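Local coordinates for type III CBASS phage resistance system CD-NTase-associated protein Cap8 (Pseudomonas aeruginosa, PDB 6P8P) that probably serves as a HORMA-domain regulator that helps control a cGAS-like nucleotidyltransferase in CBASS immunity against bacteriophages, at residues A[55-68]-A[93-107]. The protein carries 2 engineered substitutions. Sequence-based numbering, arbitrary orientation. Where two conformers were deposited one is given.
Sequences APKSAPIVATCDGP and FEPLKGDWGMSLPCP. Engineered in segment 93-107: Met102 (natural residue Val).
Pro68 lies flat over one face of the Phe93 ring, its CG 3.7 Å from the ring centroid and 8° off the normal, a CH-pi contact; a water within hydrogen-bonding distance of Pro68 O and Pro95 O sits in plane at the ring edge. Phe93 CG lies between its backbone N and carbonyl carbon (chi1 55°), which presents a ring face to Pro68. The Trp100 indole has Leu96 CD1 over one face, offset toward the rim, and forms a cation-pi pair with Arg124. From there strands 61-64 and 101-106 run antiparallel (171°) within the sheet. Val62 with Ser103 and Thr64 with Gly101 are hydrogen-bonded pairs, flanking the non-hydrogen-bonded pair of Ala63 and engineered Met102. Beyond the strand, Asp66 N donates to Lys97 O (2.8 Å), and in the conformer given Asp66 OD2 makes a weak salt bridge to Lys97 NZ (3.4 Å), which a water also spans. At the other end Ile61 CG2 meets Leu104 CD2 at 3.9 Å, while the Pro105 ring packs against Ala59 CB (3.8 Å), Ala55, Pro56 and Ile61 CG1. Joining two central strands of the HORMA-domain sheet, the contact takes its register from four backbone bonds, and apolar side chains close the end around Pro105; the solvent-exposed Asp66-Lys97 charge pair probably adds little, whereas buried Pro105 O, with Ala55 CB 3.3 Å away, finds no polar partner.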
loop_
_atom_site.group_PDB
_atom_site.type_symbol
_atom_site.label_atom_id
_atom_site.label_comp_id
_atom_site.label_asym_id
_atom_site.label_seq_id
_atom_site.Cartn_x
_atom_site.Cartn_y
_atom_site.Cartn_z
ATOM N N ALA A 55 -1.393 -12.212 3.105
ATOM C CA ALA A 55 -0.469 -12.868 2.191
ATOM C C ALA A 55 0.591 -13.673 2.924
ATOM O O ALA A 55 0.955 -14.748 2.416
ATOM C CB ALA A 55 0.184 -11.852 1.254
ATOM N N PRO A 56 1.140 -13.234 4.076
ATOM C CA PRO A 56 2.180 -14.044 4.725
ATOM C C PRO A 56 1.654 -15.129 5.664
ATOM O O PRO A 56 2.414 -15.634 6.495
ATOM C CB PRO A 56 3.014 -13.014 5.497
ATOM C CG PRO A 56 2.508 -11.638 5.075
ATOM C CD PRO A 56 1.076 -11.857 4.613
ATOM N N LYS A 57 0.378 -15.495 5.564
ATOM C CA LYS A 57 -0.129 -16.538 6.445
ATOM C C LYS A 57 0.499 -17.888 6.106
ATOM O O LYS A 57 0.877 -18.655 7.008
ATOM C CB LYS A 57 -1.652 -16.627 6.349
ATOM C CG LYS A 57 -2.246 -17.695 7.278
ATOM C CD LYS A 57 -3.749 -17.839 7.129
ATOM C CE LYS A 57 -4.225 -19.085 7.888
ATOM N NZ LYS A 57 -5.700 -19.192 8.004
ATOM N N SER A 58 0.547 -18.229 4.814
ATOM C CA SER A 58 1.012 -19.541 4.385
ATOM C C SER A 58 2.207 -19.484 3.448
ATOM O O SER A 58 2.669 -20.533 2.996
ATOM C CB SER A 58 -0.122 -20.327 3.717
ATOM O OG SER A 58 -1.177 -20.514 4.639
ATOM N N ALA A 59 2.718 -18.297 3.145
ATOM C CA ALA A 59 3.843 -18.094 2.279
ATOM C C ALA A 59 4.667 -17.037 3.011
ATOM O O ALA A 59 4.144 -15.965 3.310
ATOM C CB ALA A 59 3.464 -17.610 0.889
ATOM N N PRO A 60 5.945 -17.281 3.278
ATOM C CA PRO A 60 6.694 -16.347 4.141
ATOM C C PRO A 60 7.214 -15.113 3.408
ATOM O O PRO A 60 7.467 -15.121 2.210
ATOM C CB PRO A 60 7.854 -17.207 4.666
ATOM C CG PRO A 60 8.084 -18.223 3.546
ATOM C CD PRO A 60 6.712 -18.512 2.972
ATOM N N ILE A 61 7.340 -14.029 4.168
ATOM C CA ILE A 61 8.267 -12.957 3.826
ATOM C C ILE A 61 9.680 -13.500 3.988
ATOM O O ILE A 61 10.009 -14.091 5.022
ATOM C CB ILE A 61 8.032 -11.740 4.733
ATOM C CG1 ILE A 61 6.659 -11.154 4.476
ATOM C CG2 ILE A 61 9.156 -10.738 4.505
ATOM C CD1 ILE A 61 6.146 -10.256 5.598
ATOM N N VAL A 62 10.496 -13.402 2.943
ATOM C CA VAL A 62 11.832 -14.002 2.983
ATOM C C VAL A 62 12.902 -12.949 2.834
ATOM O O VAL A 62 12.974 -12.277 1.802
ATOM C CB VAL A 62 12.018 -15.077 1.908
ATOM C CG1 VAL A 62 13.405 -15.699 2.049
ATOM C CG2 VAL A 62 10.933 -16.134 2.020
ATOM N N ALA A 63 13.760 -12.836 3.844
ATOM C CA ALA A 63 14.938 -11.982 3.786
ATOM C C ALA A 63 16.159 -12.845 3.488
ATOM O O ALA A 63 16.303 -13.934 4.065
ATOM C CB ALA A 63 15.136 -11.248 5.111
ATOM N N THR A 64 16.985 -12.378 2.549
ATOM C CA THR A 64 18.253 -12.998 2.176
ATOM C C THR A 64 19.380 -11.999 2.404
ATOM O O THR A 64 19.186 -10.783 2.327
ATOM C CB THR A 64 18.241 -13.467 0.714
ATOM O OG1 THR A 64 17.893 -12.390 -0.157
ATOM C CG2 THR A 64 17.239 -14.599 0.505
ATOM N N CYS A 65 20.572 -12.511 2.697
ATOM C CA CYS A 65 21.683 -11.628 3.031
ATOM C C CYS A 65 22.967 -12.448 2.936
ATOM O O CYS A 65 22.932 -13.634 2.597
ATOM C CB CYS A 65 21.529 -11.041 4.434
ATOM S SG CYS A 65 21.776 -12.306 5.790
ATOM N N ASP A 66 24.092 -11.797 3.232
ATOM C CA ASP A 66 25.363 -12.490 3.490
ATOM C C ASP A 66 25.240 -13.140 4.869
ATOM O O ASP A 66 25.663 -12.602 5.899
ATOM C CB ASP A 66 26.545 -11.532 3.439
ATOM C CG ASP A 66 27.841 -12.175 3.907
ATOM O OD1 ASP A 66 27.938 -13.417 3.871
ATOM O OD2 ASP A 66 28.753 -11.427 4.328
ATOM N N GLY A 67 24.592 -14.296 4.899
ATOM C CA GLY A 67 24.282 -14.949 6.141
ATOM C C GLY A 67 23.007 -15.756 6.008
ATOM O O GLY A 67 22.544 -16.051 4.898
ATOM N N PRO A 68 22.397 -16.099 7.143
ATOM C CA PRO A 68 21.209 -16.962 7.101
ATOM C C PRO A 68 20.019 -16.303 6.423
ATOM O O PRO A 68 19.850 -15.094 6.466
ATOM C CB PRO A 68 20.905 -17.230 8.580
ATOM C CG PRO A 68 22.197 -16.942 9.304
ATOM C CD PRO A 68 22.867 -15.860 8.528
ATOM N N PHE A 93 21.888 -12.867 14.327
ATOM C CA PHE A 93 22.761 -12.485 13.225
ATOM C C PHE A 93 22.210 -11.186 12.645
ATOM O O PHE A 93 21.089 -10.775 12.961
ATOM C CB PHE A 93 22.824 -13.569 12.147
ATOM C CG PHE A 93 21.479 -13.967 11.602
ATOM C CD1 PHE A 93 20.719 -14.932 12.221
ATOM C CD2 PHE A 93 20.973 -13.354 10.453
ATOM C CE1 PHE A 93 19.469 -15.288 11.733
ATOM C CE2 PHE A 93 19.730 -13.711 9.960
ATOM C CZ PHE A 93 18.975 -14.677 10.595
ATOM N N GLU A 94 23.016 -10.533 11.790
ATOM C CA GLU A 94 22.594 -9.312 11.096
ATOM C C GLU A 94 21.761 -9.701 9.873
ATOM O O GLU A 94 22.317 -10.156 8.866
ATOM C CB GLU A 94 23.804 -8.469 10.684
ATOM C CG GLU A 94 23.434 -7.197 9.904
ATOM C CD GLU A 94 24.640 -6.357 9.489
ATOM O OE1 GLU A 94 25.759 -6.632 9.968
ATOM O OE2 GLU A 94 24.466 -5.402 8.700
ATOM N N PRO A 95 20.432 -9.557 9.914
ATOM C CA PRO A 95 19.591 -10.266 8.943
ATOM C C PRO A 95 19.608 -9.665 7.534
ATOM O O PRO A 95 19.144 -10.322 6.593
ATOM C CB PRO A 95 18.193 -10.170 9.567
ATOM C CG PRO A 95 18.386 -9.777 10.983
ATOM C CD PRO A 95 19.629 -8.943 10.993
ATOM N N LEU A 96 20.092 -8.442 7.358
ATOM C CA LEU A 96 20.216 -7.849 6.029
ATOM C C LEU A 96 21.673 -7.522 5.688
ATOM O O LEU A 96 21.960 -6.617 4.912
ATOM C CB LEU A 96 19.342 -6.606 5.913
ATOM C CG LEU A 96 17.836 -6.830 6.118
ATOM C CD1 LEU A 96 17.084 -5.517 5.971
ATOM C CD2 LEU A 96 17.265 -7.860 5.173
ATOM N N LYS A 97 22.599 -8.299 6.220
ATOM C CA LYS A 97 24.017 -8.047 5.995
ATOM C C LYS A 97 24.368 -8.118 4.515
ATOM O O LYS A 97 23.950 -9.040 3.804
ATOM C CB LYS A 97 24.830 -9.065 6.785
ATOM C CG LYS A 97 26.333 -8.791 6.777
ATOM C CD LYS A 97 27.015 -9.844 7.647
ATOM C CE LYS A 97 28.438 -9.424 7.986
ATOM N NZ LYS A 97 29.190 -9.068 6.763
ATOM N N GLY A 98 25.135 -7.132 4.051
ATOM C CA GLY A 98 25.723 -7.245 2.727
ATOM C C GLY A 98 24.701 -7.075 1.631
ATOM O O GLY A 98 23.848 -6.188 1.678
ATOM N N ASP A 99 24.783 -7.955 0.632
ATOM C CA ASP A 99 23.934 -7.922 -0.563
ATOM C C ASP A 99 22.593 -8.564 -0.207
ATOM O O ASP A 99 22.346 -9.750 -0.425
ATOM C CB ASP A 99 24.612 -8.637 -1.720
ATOM C CG ASP A 99 23.770 -8.646 -2.969
ATOM O OD1 ASP A 99 22.870 -7.806 -3.089
ATOM O OD2 ASP A 99 24.009 -9.503 -3.833
ATOM N N TRP A 100 21.716 -7.757 0.365
ATOM C CA TRP A 100 20.485 -8.266 0.944
ATOM C C TRP A 100 19.331 -8.156 -0.039
ATOM O O TRP A 100 19.374 -7.401 -1.015
ATOM C CB TRP A 100 20.148 -7.509 2.236
ATOM C CG TRP A 100 19.821 -6.059 2.055
ATOM C CD1 TRP A 100 20.698 -5.002 2.074
ATOM C CD2 TRP A 100 18.515 -5.493 1.845
ATOM N NE1 TRP A 100 20.020 -3.824 1.891
ATOM C CE2 TRP A 100 18.680 -4.099 1.727
ATOM C CE3 TRP A 100 17.229 -6.033 1.722
ATOM C CZ2 TRP A 100 17.609 -3.243 1.526
ATOM C CZ3 TRP A 100 16.170 -5.177 1.506
ATOM C CH2 TRP A 100 16.362 -3.805 1.409
ATOM N N GLY A 101 18.290 -8.941 0.229
ATOM C CA GLY A 101 17.062 -8.841 -0.533
ATOM C C GLY A 101 15.908 -9.284 0.324
ATOM O O GLY A 101 16.077 -9.880 1.391
ATOM N N MET A 102 14.703 -8.972 -0.143
ATOM C CA MET A 102 13.485 -9.386 0.529
ATOM C C MET A 102 12.438 -9.751 -0.508
ATOM O O MET A 102 12.262 -9.038 -1.501
ATOM C CB MET A 102 12.929 -8.291 1.446
ATOM C CG MET A 102 13.679 -8.102 2.716
ATOM S SD MET A 102 12.798 -7.009 3.803
ATOM C CE MET A 102 11.286 -7.942 4.102
ATOM N N SER A 103 11.741 -10.859 -0.267
ATOM C CA SER A 103 10.716 -11.354 -1.179
ATOM C C SER A 103 9.397 -11.406 -0.433
ATOM O O SER A 103 9.245 -12.182 0.511
ATOM C CB SER A 103 11.067 -12.730 -1.744
ATOM O OG SER A 103 9.987 -13.163 -2.551
ATOM N N LEU A 104 8.469 -10.572 -0.848
ATOM C CA LEU A 104 7.161 -10.480 -0.228
ATOM C C LEU A 104 6.153 -11.345 -0.963
ATOM O O LEU A 104 6.023 -11.232 -2.200
ATOM C CB LEU A 104 6.681 -9.030 -0.248
ATOM C CG LEU A 104 7.613 -7.934 0.272
ATOM C CD1 LEU A 104 6.902 -6.594 0.264
ATOM C CD2 LEU A 104 8.093 -8.247 1.681
ATOM N N PRO A 105 5.380 -12.152 -0.236
ATOM C CA PRO A 105 4.317 -12.930 -0.872
ATOM C C PRO A 105 3.169 -12.025 -1.282
ATOM O O PRO A 105 2.793 -11.091 -0.570
ATOM C CB PRO A 105 3.904 -13.945 0.217
ATOM C CG PRO A 105 4.130 -13.150 1.508
ATOM C CD PRO A 105 5.376 -12.297 1.227
ATOM N N CYS A 106 2.588 -12.353 -2.428
ATOM C CA CYS A 106 1.543 -11.537 -2.991
ATOM C C CYS A 106 0.587 -12.351 -3.842
ATOM O O CYS A 106 1.040 -13.155 -4.655
ATOM C CB CYS A 106 2.187 -10.433 -3.835
ATOM S SG CYS A 106 1.023 -9.316 -4.696
ATOM N N PRO A 107 -0.715 -12.165 -3.679
ATOM C CA PRO A 107 -1.662 -12.870 -4.559
ATOM C C PRO A 107 -1.376 -12.528 -6.012
ATOM O O PRO A 107 -1.117 -11.379 -6.352
ATOM C CB PRO A 107 -3.036 -12.350 -4.115
ATOM C CG PRO A 107 -2.827 -11.667 -2.810
ATOM C CD PRO A 107 -1.392 -11.214 -2.787
HETATM O O HOH W 1 20.124 -11.474 -1.126
HETATM O O HOH W 2 24.251 -12.070 8.623
HETATM O O HOH W 3 29.013 -8.660 3.810
HETATM O O HOH W 4 18.051 -12.988 6.825
#